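Long-range contacts in Avidin/streptavidin (Shewanella denitrificans, PDB 3SZJ), which binds biotin in a deep pocket at one end of an eight-stranded antiparallel beta-barrel, as avidin and streptavidin do: residues D17-Y22 and Y36-A41; F63-L68 and S76-S81; L96-V101 and I110-D115. All blocks are in the same frame, centred on the assembly; numbering follows the deposited sequence.

Three hairpins of one closed antiparallel barrel hold the same biotin. Contact 2 (63-68 with 76-81) is wholly buried, walled by aromatic rings on the ligand side. Contact 1 (17-22 with 36-41) is partly buried, and contact 3 (96-101 with 110-115) is partly buried with three exposed residues. Contacts 2 and 3 both meet the second subunit; contact 1 does not. Their chemistry differs: contact 1 grips the ureido carbonyl with hydroxyls, contact 2 offers tryptophan surfaces and a threonine beside the sulfur, and contact 3 combines a tryptophan face with a carboxylate. Strands 73-86 and 91-101 are neighbours, which ties contact 2 directly to contact 3, while Tyr36 of contact 1 packs on Trp80 of contact 2.

Contact 1: residues D17-Y22 and Y36-A41; sequences DGSTLY and YINRAA. With BTN (biotin), chain C.
The ureido oxygen O3 of biotin is gripped by two hydroxyls here, Ser19 OG and Tyr36 OH, each donating; the Ser19 OG to O3 distance is 2.7 Å. Asn15 gives biotin a further hydrogen bond. Ser19 OG is itself fixed from behind: Arg39 N donates to it at 2.9 Å in a nearly straight bond (171°), leaving the hydroxyl proton for the ligand. Tyr36 reaches O3 because its CG stands anti to the backbone N (chi1 -165°), which lays the ring under Thr20 O, 3.7 Å above its plane, and brings O3 to the ring edge. Next along, Asn38 OD1 takes the N-H of biotin N2 at 2.9 Å and also accepts from Ala40 N, closing an Asx turn. Away from the ligand, Arg39 reaches across to the 17-22 segment alongside Thr20, its NH1 donating within the guanidinium plane to Gly18 O (2.8 Å) and Thr20 OG1 (2.9 Å), while Ile37 CG2 covers one guanidinium face. Thr20 and Ile37 form a hydrogen-bonded antiparallel pair, and Leu21 and Tyr36 the non-hydrogen-bonded one beside it. This is the ureido end of the biotin site in the avidin barrel, where Ser19 and Tyr36 donate to the carbonyl and Asn38 accepts from the ring N-H.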
loop_
_atom_site.group_PDB
_atom_site.type_symbol
_atom_site.label_atom_id
_atom_site.label_comp_id
_atom_site.label_asym_id
_atom_site.label_seq_id
_atom_site.Cartn_x
_atom_site.Cartn_y
_atom_site.Cartn_z
ATOM N N ASP A 17 14.381 3.985 13.092
ATOM C CA ASP A 17 14.104 5.336 13.599
ATOM C C ASP A 17 13.265 5.315 14.875
ATOM O O ASP A 17 12.953 6.361 15.440
ATOM C CB ASP A 17 13.417 6.174 12.524
ATOM C CG ASP A 17 14.388 6.683 11.502
ATOM O OD1 ASP A 17 15.084 7.687 11.787
ATOM O OD2 ASP A 17 14.492 6.076 10.416
ATOM N N GLY A 18 12.938 4.119 15.348
ATOM C CA GLY A 18 12.140 3.990 16.554
ATOM C C GLY A 18 10.624 3.953 16.357
ATOM O O GLY A 18 9.862 3.919 17.337
ATOM N N SER A 19 10.177 3.974 15.103
ATOM C CA SER A 19 8.746 3.943 14.819
ATOM C C SER A 19 8.211 2.540 15.017
ATOM O O SER A 19 8.912 1.553 14.760
ATOM C CB SER A 19 8.470 4.383 13.377
ATOM O OG SER A 19 8.990 5.684 13.171
ATOM N N THR A 20 6.958 2.436 15.458
ATOM C CA THR A 20 6.368 1.136 15.749
ATOM C C THR A 20 5.178 0.827 14.855
ATOM O O THR A 20 4.286 1.660 14.708
ATOM C CB THR A 20 5.915 1.078 17.203
ATOM O OG1 THR A 20 7.036 1.352 18.045
ATOM C CG2 THR A 20 5.384 -0.315 17.538
ATOM N N LEU A 21 5.189 -0.374 14.268
ATOM C CA LEU A 21 4.029 -0.952 13.595
ATOM C C LEU A 21 3.382 -1.954 14.518
ATOM O O LEU A 21 4.043 -2.897 14.969
ATOM C CB LEU A 21 4.443 -1.688 12.299
ATOM C CG LEU A 21 3.346 -2.573 11.671
ATOM C CD1 LEU A 21 2.206 -1.709 11.069
ATOM C CD2 LEU A 21 3.966 -3.465 10.591
ATOM N N TYR A 22 2.092 -1.770 14.766
ATOM C CA TYR A 22 1.304 -2.760 15.499
ATOM C C TYR A 22 0.394 -3.448 14.500
ATOM O O TYR A 22 -0.509 -2.814 13.942
ATOM C CB TYR A 22 0.430 -2.102 16.582
ATOM C CG TYR A 22 1.194 -1.464 17.710
ATOM C CD1 TYR A 22 1.267 -0.081 17.839
ATOM C CD2 TYR A 22 1.804 -2.257 18.676
ATOM C CE1 TYR A 22 1.966 0.495 18.901
ATOM C CE2 TYR A 22 2.490 -1.701 19.725
ATOM C CZ TYR A 22 2.580 -0.337 19.835
ATOM O OH TYR A 22 3.269 0.200 20.912
ATOM N N TYR A 36 0.110 2.615 13.655
ATOM C CA TYR A 36 1.509 2.957 13.447
ATOM C C TYR A 36 1.832 4.194 14.259
ATOM O O TYR A 36 1.039 5.154 14.258
ATOM C CB TYR A 36 1.728 3.273 11.962
ATOM C CG TYR A 36 3.179 3.292 11.541
ATOM C CD1 TYR A 36 3.955 4.462 11.659
ATOM C CD2 TYR A 36 3.782 2.142 11.016
ATOM C CE1 TYR A 36 5.307 4.469 11.275
ATOM C CE2 TYR A 36 5.106 2.141 10.631
ATOM C CZ TYR A 36 5.873 3.287 10.765
ATOM O OH TYR A 36 7.183 3.255 10.352
ATOM N N ILE A 37 2.998 4.192 14.914
ATOM C CA ILE A 37 3.462 5.401 15.621
ATOM C C ILE A 37 4.794 5.797 15.020
ATOM O O ILE A 37 5.763 5.026 15.088
ATOM C CB ILE A 37 3.616 5.174 17.153
ATOM C CG1 ILE A 37 2.276 4.790 17.791
ATOM C CG2 ILE A 37 4.211 6.424 17.828
ATOM C CD1 ILE A 37 2.399 4.440 19.284
ATOM N N ASN A 38 4.839 6.984 14.415
ATOM C CA ASN A 38 6.046 7.500 13.796
ATOM C C ASN A 38 6.903 8.207 14.835
ATOM O O ASN A 38 6.405 9.043 15.610
ATOM C CB ASN A 38 5.620 8.500 12.691
ATOM C CG ASN A 38 6.771 9.277 12.118
ATOM O OD1 ASN A 38 7.831 8.724 11.824
ATOM N ND2 ASN A 38 6.564 10.601 11.933
ATOM N N ARG A 39 8.203 7.904 14.799
ATOM C CA ARG A 39 9.194 8.578 15.668
ATOM C C ARG A 39 10.418 9.050 14.890
ATOM O O ARG A 39 11.467 9.314 15.493
ATOM C CB ARG A 39 9.596 7.688 16.850
ATOM C CG ARG A 39 8.410 7.336 17.725
ATOM C CD ARG A 39 8.833 6.652 19.008
ATOM N NE ARG A 39 7.683 6.211 19.796
ATOM C CZ ARG A 39 7.065 5.044 19.644
ATOM N NH1 ARG A 39 7.472 4.181 18.712
ATOM N NH2 ARG A 39 6.025 4.740 20.416
ATOM N N ALA A 40 10.293 9.146 13.564
ATOM C CA ALA A 40 11.440 9.535 12.728
ATOM C C ALA A 40 11.648 11.034 12.699
ATOM O O ALA A 40 10.741 11.778 12.344
ATOM C CB ALA A 40 11.288 9.002 11.305
ATOM N N ALA A 41 12.857 11.465 13.068
ATOM C CA ALA A 41 13.245 12.864 12.921
ATOM C C ALA A 41 13.145 13.290 11.461
ATOM O O ALA A 41 13.486 12.532 10.530
ATOM C CB ALA A 41 14.649 13.075 13.431
HETATM C C11 BTN C . 4.409 13.010 7.104
HETATM O O11 BTN C . 5.459 13.580 7.468
HETATM O O12 BTN C . 3.921 13.276 5.991
HETATM C C10 BTN C . 3.728 12.005 7.992
HETATM C C9 BTN C . 4.743 11.091 8.703
HETATM C C8 BTN C . 5.557 10.241 7.738
HETATM C C7 BTN C . 6.565 9.323 8.437
HETATM C C2 BTN C . 7.365 8.477 7.430
HETATM S S1 BTN C . 6.527 7.142 6.847
HETATM C C6 BTN C . 8.064 6.495 6.140
HETATM C C5 BTN C . 9.154 6.740 7.143
HETATM N N1 BTN C . 9.261 5.693 8.131
HETATM C C3 BTN C . 8.925 6.170 9.334
HETATM O O3 BTN C . 8.806 5.390 10.475
HETATM N N2 BTN C . 8.689 7.484 9.340
HETATM C C4 BTN C . 8.700 7.955 7.957
HETATM O O HOH W 1 13.727 8.521 16.323
HETATM O O HOH W 2 14.807 9.371 13.895
HETATM O O HOH W 3 14.828 10.106 10.230
HETATM O O HOH W 4 5.119 2.217 20.755
#

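Contact 2: residues F63-L68 and S76-S81; sequences FSTKWL and SITSWS. With BTN (biotin), chain C.
Phe63 holds CG between its backbone N and carbonyl carbon (chi1 60°), while Trp80 turns CG anti to its carbonyl carbon (chi1 -70°), and the two rings meet on the inner side of the hairpin. The phenyl and the five-membered ring of the indole lie 17° from parallel and are so displaced that they hardly overlap, with Phe63 CE2 only 3.3 Å from Trp80 CE3. Trp80 CB lies over the phenyl face as well, a CH-pi contact 3.8 Å from the ring centroid. In one of its two conformers Thr65 presents OG1 to the benzo edge of Trp80, 3.3 Å from CZ3, and Thr78 CG2 covers the indole face opposite Phe63. Trp67 is pinned in rotation by its NE1, which donates to Thr78 OG1 at 2.8 Å, close to the indole plane. One face of that indole carries the biotin tail, with C9 3.6 Å above its centre. The two strands, 63-68 and 76-81, are a hairpin of the avidin barrel, and Trp67, Thr78 and Trp80 line one side of the biotin pocket: Thr78 OG1 comes within 3.4 Å of biotin S1, and Trp80 CZ2 lies near the same sulfur. Two donors share Thr78 O, the N-H of Thr65 and, from above the carbonyl plane, Ser64 OG. Outward, Lys66 crosses to the second subunit, where its NZ donates to Val56 O, and Ser64 OG pairs with Ser62 OG of that subunit.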
loop_
_atom_site.group_PDB
_atom_site.type_symbol
_atom_site.label_atom_id
_atom_site.label_comp_id
_atom_site.label_asym_id
_atom_site.label_seq_id
_atom_site.Cartn_x
_atom_site.Cartn_y
_atom_site.Cartn_z
ATOM N N PHE A 63 1.753 -2.700 3.731
ATOM C CA PHE A 63 0.895 -1.947 4.669
ATOM C C PHE A 63 0.964 -0.450 4.366
ATOM O O PHE A 63 1.955 0.043 3.816
ATOM C CB PHE A 63 1.189 -2.305 6.152
ATOM C CG PHE A 63 2.612 -2.016 6.607
ATOM C CD1 PHE A 63 3.625 -2.962 6.430
ATOM C CD2 PHE A 63 2.930 -0.808 7.223
ATOM C CE1 PHE A 63 4.926 -2.692 6.875
ATOM C CE2 PHE A 63 4.243 -0.541 7.663
ATOM C CZ PHE A 63 5.224 -1.489 7.491
ATOM N N SER A 64 -0.138 0.224 4.654
ATOM C CA SER A 64 -0.275 1.634 4.335
ATOM C C SER A 64 -0.952 2.362 5.489
ATOM O O SER A 64 -1.894 1.843 6.078
ATOM C CB SER A 64 -1.133 1.795 3.067
ATOM O OG SER A 64 -1.175 3.142 2.608
ATOM N N THR A 65 -0.425 3.562 5.785
ATOM C CA THR A 65 -0.934 4.401 6.872
ATOM C C THR A 65 -1.415 5.728 6.287
ATOM O O THR A 65 -0.718 6.339 5.459
ATOM C CB THR A 65 0.180 4.695 7.877
ATOM O OG1 THR A 65 1.258 5.346 7.204
ATOM C CG2 THR A 65 0.691 3.406 8.498
ATOM N N LYS A 66 -2.617 6.156 6.690
ATOM C CA LYS A 66 -3.127 7.491 6.358
ATOM C C LYS A 66 -2.853 8.422 7.530
ATOM O O LYS A 66 -3.284 8.150 8.658
ATOM C CB LYS A 66 -4.627 7.459 6.052
ATOM C CG LYS A 66 -5.277 8.839 5.873
ATOM C CD LYS A 66 -6.734 8.730 5.420
ATOM C CE LYS A 66 -7.392 10.086 5.438
ATOM N NZ LYS A 66 -8.753 10.005 4.827
ATOM N N TRP A 67 -2.165 9.521 7.250
ATOM C CA TRP A 67 -1.660 10.383 8.330
ATOM C C TRP A 67 -2.716 11.419 8.768
ATOM O O TRP A 67 -2.521 12.642 8.671
ATOM C CB TRP A 67 -0.331 11.042 7.910
ATOM C CG TRP A 67 0.751 10.023 7.617
ATOM C CD1 TRP A 67 1.245 9.659 6.368
ATOM C CD2 TRP A 67 1.483 9.239 8.577
ATOM N NE1 TRP A 67 2.199 8.686 6.510
ATOM C CE2 TRP A 67 2.387 8.424 7.846
ATOM C CE3 TRP A 67 1.479 9.156 9.975
ATOM C CZ2 TRP A 67 3.260 7.526 8.470
ATOM C CZ3 TRP A 67 2.339 8.262 10.592
ATOM C CH2 TRP A 67 3.217 7.461 9.841
ATOM N N LEU A 68 -3.850 10.903 9.235
ATOM C CA LEU A 68 -4.874 11.718 9.882
ATOM C C LEU A 68 -5.404 11.017 11.119
ATOM O O LEU A 68 -5.820 9.856 11.055
ATOM C CB LEU A 68 -6.048 11.935 8.924
ATOM C CG LEU A 68 -7.295 12.619 9.519
ATOM C CD1 LEU A 68 -6.937 14.009 9.971
ATOM C CD2 LEU A 68 -8.491 12.647 8.555
ATOM N N SER A 76 -1.205 13.263 4.036
ATOM C CA SER A 76 -0.382 12.334 3.271
ATOM C C SER A 76 -0.699 10.891 3.608
ATOM O O SER A 76 -1.394 10.617 4.584
ATOM C CB SER A 76 1.101 12.598 3.554
ATOM O OG SER A 76 1.421 13.961 3.359
ATOM N N ILE A 77 -0.172 9.985 2.774
ATOM C CA ILE A 77 -0.329 8.530 2.930
ATOM C C ILE A 77 1.017 7.852 2.645
ATOM O O ILE A 77 1.656 8.149 1.633
ATOM C CB ILE A 77 -1.367 7.958 1.927
ATOM C CG1 ILE A 77 -2.744 8.599 2.085
ATOM C CG2 ILE A 77 -1.495 6.435 2.075
ATOM C CD1 ILE A 77 -3.654 8.368 0.894
ATOM N N THR A 78 1.477 6.972 3.547
ATOM C CA THR A 78 2.674 6.150 3.262
ATOM C C THR A 78 2.273 4.709 2.973
ATOM O O THR A 78 1.363 4.178 3.610
ATOM C CB THR A 78 3.671 6.194 4.429
ATOM O OG1 THR A 78 4.005 7.565 4.646
ATOM C CG2 THR A 78 4.967 5.424 4.075
ATOM N N SER A 79 2.944 4.119 1.982
ATOM C CA SER A 79 2.787 2.718 1.624
ATOM C C SER A 79 4.140 2.023 1.744
ATOM O O SER A 79 5.122 2.501 1.191
ATOM C CB SER A 79 2.295 2.630 0.176
ATOM O OG SER A 79 2.210 1.300 -0.289
ATOM N N TRP A 80 4.169 0.896 2.449
ATOM C CA TRP A 80 5.358 0.056 2.536
ATOM C C TRP A 80 5.113 -1.263 1.802
ATOM O O TRP A 80 4.017 -1.858 1.904
ATOM C CB TRP A 80 5.655 -0.299 3.993
ATOM C CG TRP A 80 6.160 0.802 4.929
ATOM C CD1 TRP A 80 7.464 1.021 5.319
ATOM C CD2 TRP A 80 5.360 1.783 5.628
ATOM N NE1 TRP A 80 7.521 2.083 6.223
ATOM C CE2 TRP A 80 6.245 2.557 6.427
ATOM C CE3 TRP A 80 3.971 2.060 5.676
ATOM C CZ2 TRP A 80 5.779 3.584 7.267
ATOM C CZ3 TRP A 80 3.517 3.097 6.493
ATOM C CH2 TRP A 80 4.412 3.838 7.282
ATOM N N SER A 81 6.146 -1.739 1.097
ATOM C CA SER A 81 6.148 -3.091 0.514
ATOM C C SER A 81 7.387 -3.783 1.049
ATOM O O SER A 81 8.466 -3.190 1.038
ATOM C CB SER A 81 6.256 -3.025 -1.012
ATOM O OG SER A 81 5.188 -2.290 -1.569
HETATM C C11 BTN C . 4.409 13.010 7.104
HETATM O O11 BTN C . 5.459 13.580 7.468
HETATM O O12 BTN C . 3.921 13.276 5.991
HETATM C C10 BTN C . 3.728 12.005 7.992
HETATM C C9 BTN C . 4.743 11.091 8.703
HETATM C C8 BTN C . 5.557 10.241 7.738
HETATM C C7 BTN C . 6.565 9.323 8.437
HETATM C C2 BTN C . 7.365 8.477 7.430
HETATM S S1 BTN C . 6.527 7.142 6.847
HETATM C C6 BTN C . 8.064 6.495 6.140
HETATM C C5 BTN C . 9.154 6.740 7.143
HETATM N N1 BTN C . 9.261 5.693 8.131
HETATM C C3 BTN C . 8.925 6.170 9.334
HETATM O O3 BTN C . 8.806 5.390 10.475
HETATM N N2 BTN C . 8.689 7.484 9.340
HETATM C C4 BTN C . 8.700 7.955 7.957
#

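Contact 3: residues L96-V101 and I110-D115; sequences LWQLVV and ILKGQD. With BTN (biotin), chain C.
Trp97 lies flat against the backbone of Lys112 and Gly113 and carries biotin on its other face. From CB, chi1 of 55° places CG between the backbone N and the carbonyl carbon, where it meets Gly113 O and biotin C6. CD1 lies 3.5 Å from Asp115 OD2. NE1 sits over the peptide, 3.3 Å from Gly113 C, and CE2 is 3.4 Å from Gly113 CA, whose C-H lies over the five-membered ring in a CH-pi contact. Farther out, CZ2 also faces Gly113, CH2 meets Lys112 C, and CZ3 rests by Leu111 O and CB. A side chain at Gly113 would run into the indole, its CB falling 2.4 Å from Trp97 CZ2. On the opposite face biotin C6 stands 3.4 Å above the ring centre. With an alanine in place of Trp97, the biotin thiophane ring would probably lose its flat support and a gap would be left over Gly113. Asp115 completes the grip, OD2 accepting from biotin N1 at 2.8 Å in an almost straight bond (175°). The same oxygen takes the N-H of Trp80 NE1, and Gln16 holds OD1, so the carboxylate is fixed from both oxygens. The paired strands 96-101 and 111-115 close this side of the barrel: strand 91-101 bonds to strand 73-86 on its other edge, and Leu96 and Gln98 pack on the second subunit.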
loop_
_atom_site.group_PDB
_atom_site.type_symbol
_atom_site.label_atom_id
_atom_site.label_comp_id
_atom_site.label_asym_id
_atom_site.label_seq_id
_atom_site.Cartn_x
_atom_site.Cartn_y
_atom_site.Cartn_z
ATOM N N LEU A 96 10.521 -1.212 1.469
ATOM C CA LEU A 96 10.732 0.048 0.751
ATOM C C LEU A 96 9.413 0.796 0.855
ATOM O O LEU A 96 8.327 0.203 0.708
ATOM C CB LEU A 96 11.066 -0.201 -0.709
ATOM C CG LEU A 96 12.373 -0.968 -0.936
ATOM C CD1 LEU A 96 12.540 -1.184 -2.422
ATOM C CD2 LEU A 96 13.578 -0.182 -0.360
ATOM N N TRP A 97 9.485 2.101 1.099
ATOM C CA TRP A 97 8.248 2.898 1.245
ATOM C C TRP A 97 8.128 4.059 0.263
ATOM O O TRP A 97 9.134 4.544 -0.283
ATOM C CB TRP A 97 8.050 3.425 2.666
ATOM C CG TRP A 97 9.190 4.232 3.263
ATOM C CD1 TRP A 97 10.179 3.770 4.079
ATOM C CD2 TRP A 97 9.428 5.638 3.087
ATOM N NE1 TRP A 97 11.044 4.801 4.400
ATOM C CE2 TRP A 97 10.599 5.961 3.817
ATOM C CE3 TRP A 97 8.752 6.658 2.389
ATOM C CZ2 TRP A 97 11.117 7.273 3.875
ATOM C CZ3 TRP A 97 9.264 7.941 2.427
ATOM C CH2 TRP A 97 10.447 8.243 3.169
ATOM N N GLN A 98 6.881 4.521 0.086
ATOM C CA GLN A 98 6.536 5.652 -0.758
ATOM C C GLN A 98 5.553 6.512 0.026
ATOM O O GLN A 98 4.613 5.984 0.618
ATOM C CB GLN A 98 5.869 5.165 -2.058
ATOM C CG GLN A 98 6.769 4.285 -2.898
ATOM C CD GLN A 98 6.198 3.980 -4.286
ATOM O OE1 GLN A 98 5.003 3.716 -4.442
ATOM N NE2 GLN A 98 7.072 3.933 -5.269
ATOM N N LEU A 99 5.738 7.836 -0.016
ATOM C CA LEU A 99 4.880 8.774 0.704
ATOM C C LEU A 99 4.324 9.766 -0.315
ATOM O O LEU A 99 5.093 10.441 -0.991
ATOM C CB LEU A 99 5.709 9.480 1.797
ATOM C CG LEU A 99 5.244 10.667 2.657
ATOM C CD1 LEU A 99 3.890 10.484 3.299
ATOM C CD2 LEU A 99 6.282 10.936 3.748
ATOM N N VAL A 100 2.996 9.821 -0.426
ATOM C CA VAL A 100 2.334 10.728 -1.368
ATOM C C VAL A 100 1.501 11.769 -0.604
ATOM O O VAL A 100 0.833 11.436 0.374
ATOM C CB VAL A 100 1.447 9.972 -2.418
ATOM C CG1 VAL A 100 0.334 9.136 -1.749
ATOM C CG2 VAL A 100 0.902 10.960 -3.497
ATOM N N VAL A 101 1.546 13.008 -1.082
ATOM C CA VAL A 101 0.921 14.135 -0.398
ATOM C C VAL A 101 -0.314 14.630 -1.163
ATOM O O VAL A 101 -0.294 14.767 -2.393
ATOM C CB VAL A 101 1.927 15.293 -0.212
ATOM C CG1 VAL A 101 1.309 16.404 0.622
ATOM C CG2 VAL A 101 3.222 14.790 0.464
ATOM N N ILE A 110 6.622 12.375 -4.892
ATOM C CA ILE A 110 6.445 11.214 -4.024
ATOM C C ILE A 110 7.795 10.878 -3.380
ATOM O O ILE A 110 8.790 10.676 -4.079
ATOM C CB ILE A 110 5.873 10.030 -4.810
ATOM C CG1 ILE A 110 4.475 10.394 -5.351
ATOM C CG2 ILE A 110 5.826 8.750 -3.933
ATOM C CD1 ILE A 110 3.886 9.341 -6.310
ATOM N N LEU A 111 7.827 10.875 -2.044
ATOM C CA LEU A 111 9.056 10.584 -1.301
ATOM C C LEU A 111 9.272 9.072 -1.181
ATOM O O LEU A 111 8.307 8.291 -1.150
ATOM C CB LEU A 111 9.007 11.223 0.099
ATOM C CG LEU A 111 8.684 12.720 0.187
ATOM C CD1 LEU A 111 8.661 13.227 1.641
ATOM C CD2 LEU A 111 9.674 13.524 -0.643
ATOM N N LYS A 112 10.530 8.653 -1.126
ATOM C CA LYS A 112 10.857 7.222 -1.102
ATOM C C LYS A 112 11.950 6.947 -0.076
ATOM O O LYS A 112 12.833 7.800 0.152
ATOM C CB LYS A 112 11.352 6.726 -2.477
ATOM C CG LYS A 112 10.346 6.802 -3.614
ATOM C CD LYS A 112 10.958 6.166 -4.857
ATOM C CE LYS A 112 9.971 6.061 -6.005
ATOM N NZ LYS A 112 10.696 5.598 -7.250
ATOM N N GLY A 113 11.925 5.750 0.500
ATOM C CA GLY A 113 12.970 5.337 1.445
ATOM C C GLY A 113 12.894 3.873 1.798
ATOM O O GLY A 113 12.104 3.133 1.214
ATOM N N GLN A 114 13.775 3.465 2.717
ATOM C CA GLN A 114 13.886 2.079 3.148
ATOM C C GLN A 114 13.695 2.047 4.673
ATOM O O GLN A 114 14.244 2.901 5.394
ATOM C CB GLN A 114 15.274 1.510 2.757
ATOM C CG GLN A 114 15.552 0.131 3.344
ATOM C CD GLN A 114 16.943 -0.399 3.016
ATOM O OE1 GLN A 114 17.899 0.364 2.765
ATOM N NE2 GLN A 114 17.062 -1.719 3.014
ATOM N N ASP A 115 12.902 1.104 5.162
ATOM C CA ASP A 115 12.792 0.848 6.612
ATOM C C ASP A 115 12.970 -0.643 6.854
ATOM O O ASP A 115 12.447 -1.471 6.103
ATOM C CB ASP A 115 11.403 1.165 7.159
ATOM C CG ASP A 115 11.137 2.665 7.379
ATOM O OD1 ASP A 115 12.095 3.489 7.442
ATOM O OD2 ASP A 115 9.933 3.000 7.511
HETATM C C11 BTN C . 4.409 13.010 7.104
HETATM O O11 BTN C . 5.459 13.580 7.468
HETATM O O12 BTN C . 3.921 13.276 5.991
HETATM C C10 BTN C . 3.728 12.005 7.992
HETATM C C9 BTN C . 4.743 11.091 8.703
HETATM C C8 BTN C . 5.557 10.241 7.738
HETATM C C7 BTN C . 6.565 9.323 8.437
HETATM C C2 BTN C . 7.365 8.477 7.430
HETATM S S1 BTN C . 6.527 7.142 6.847
HETATM C C6 BTN C . 8.064 6.495 6.140
HETATM C C5 BTN C . 9.154 6.740 7.143
HETATM N N1 BTN C . 9.261 5.693 8.131
HETATM C C3 BTN C . 8.925 6.170 9.334
HETATM O O3 BTN C . 8.806 5.390 10.475
HETATM N N2 BTN C . 8.689 7.484 9.340
HETATM C C4 BTN C . 8.700 7.955 7.957
#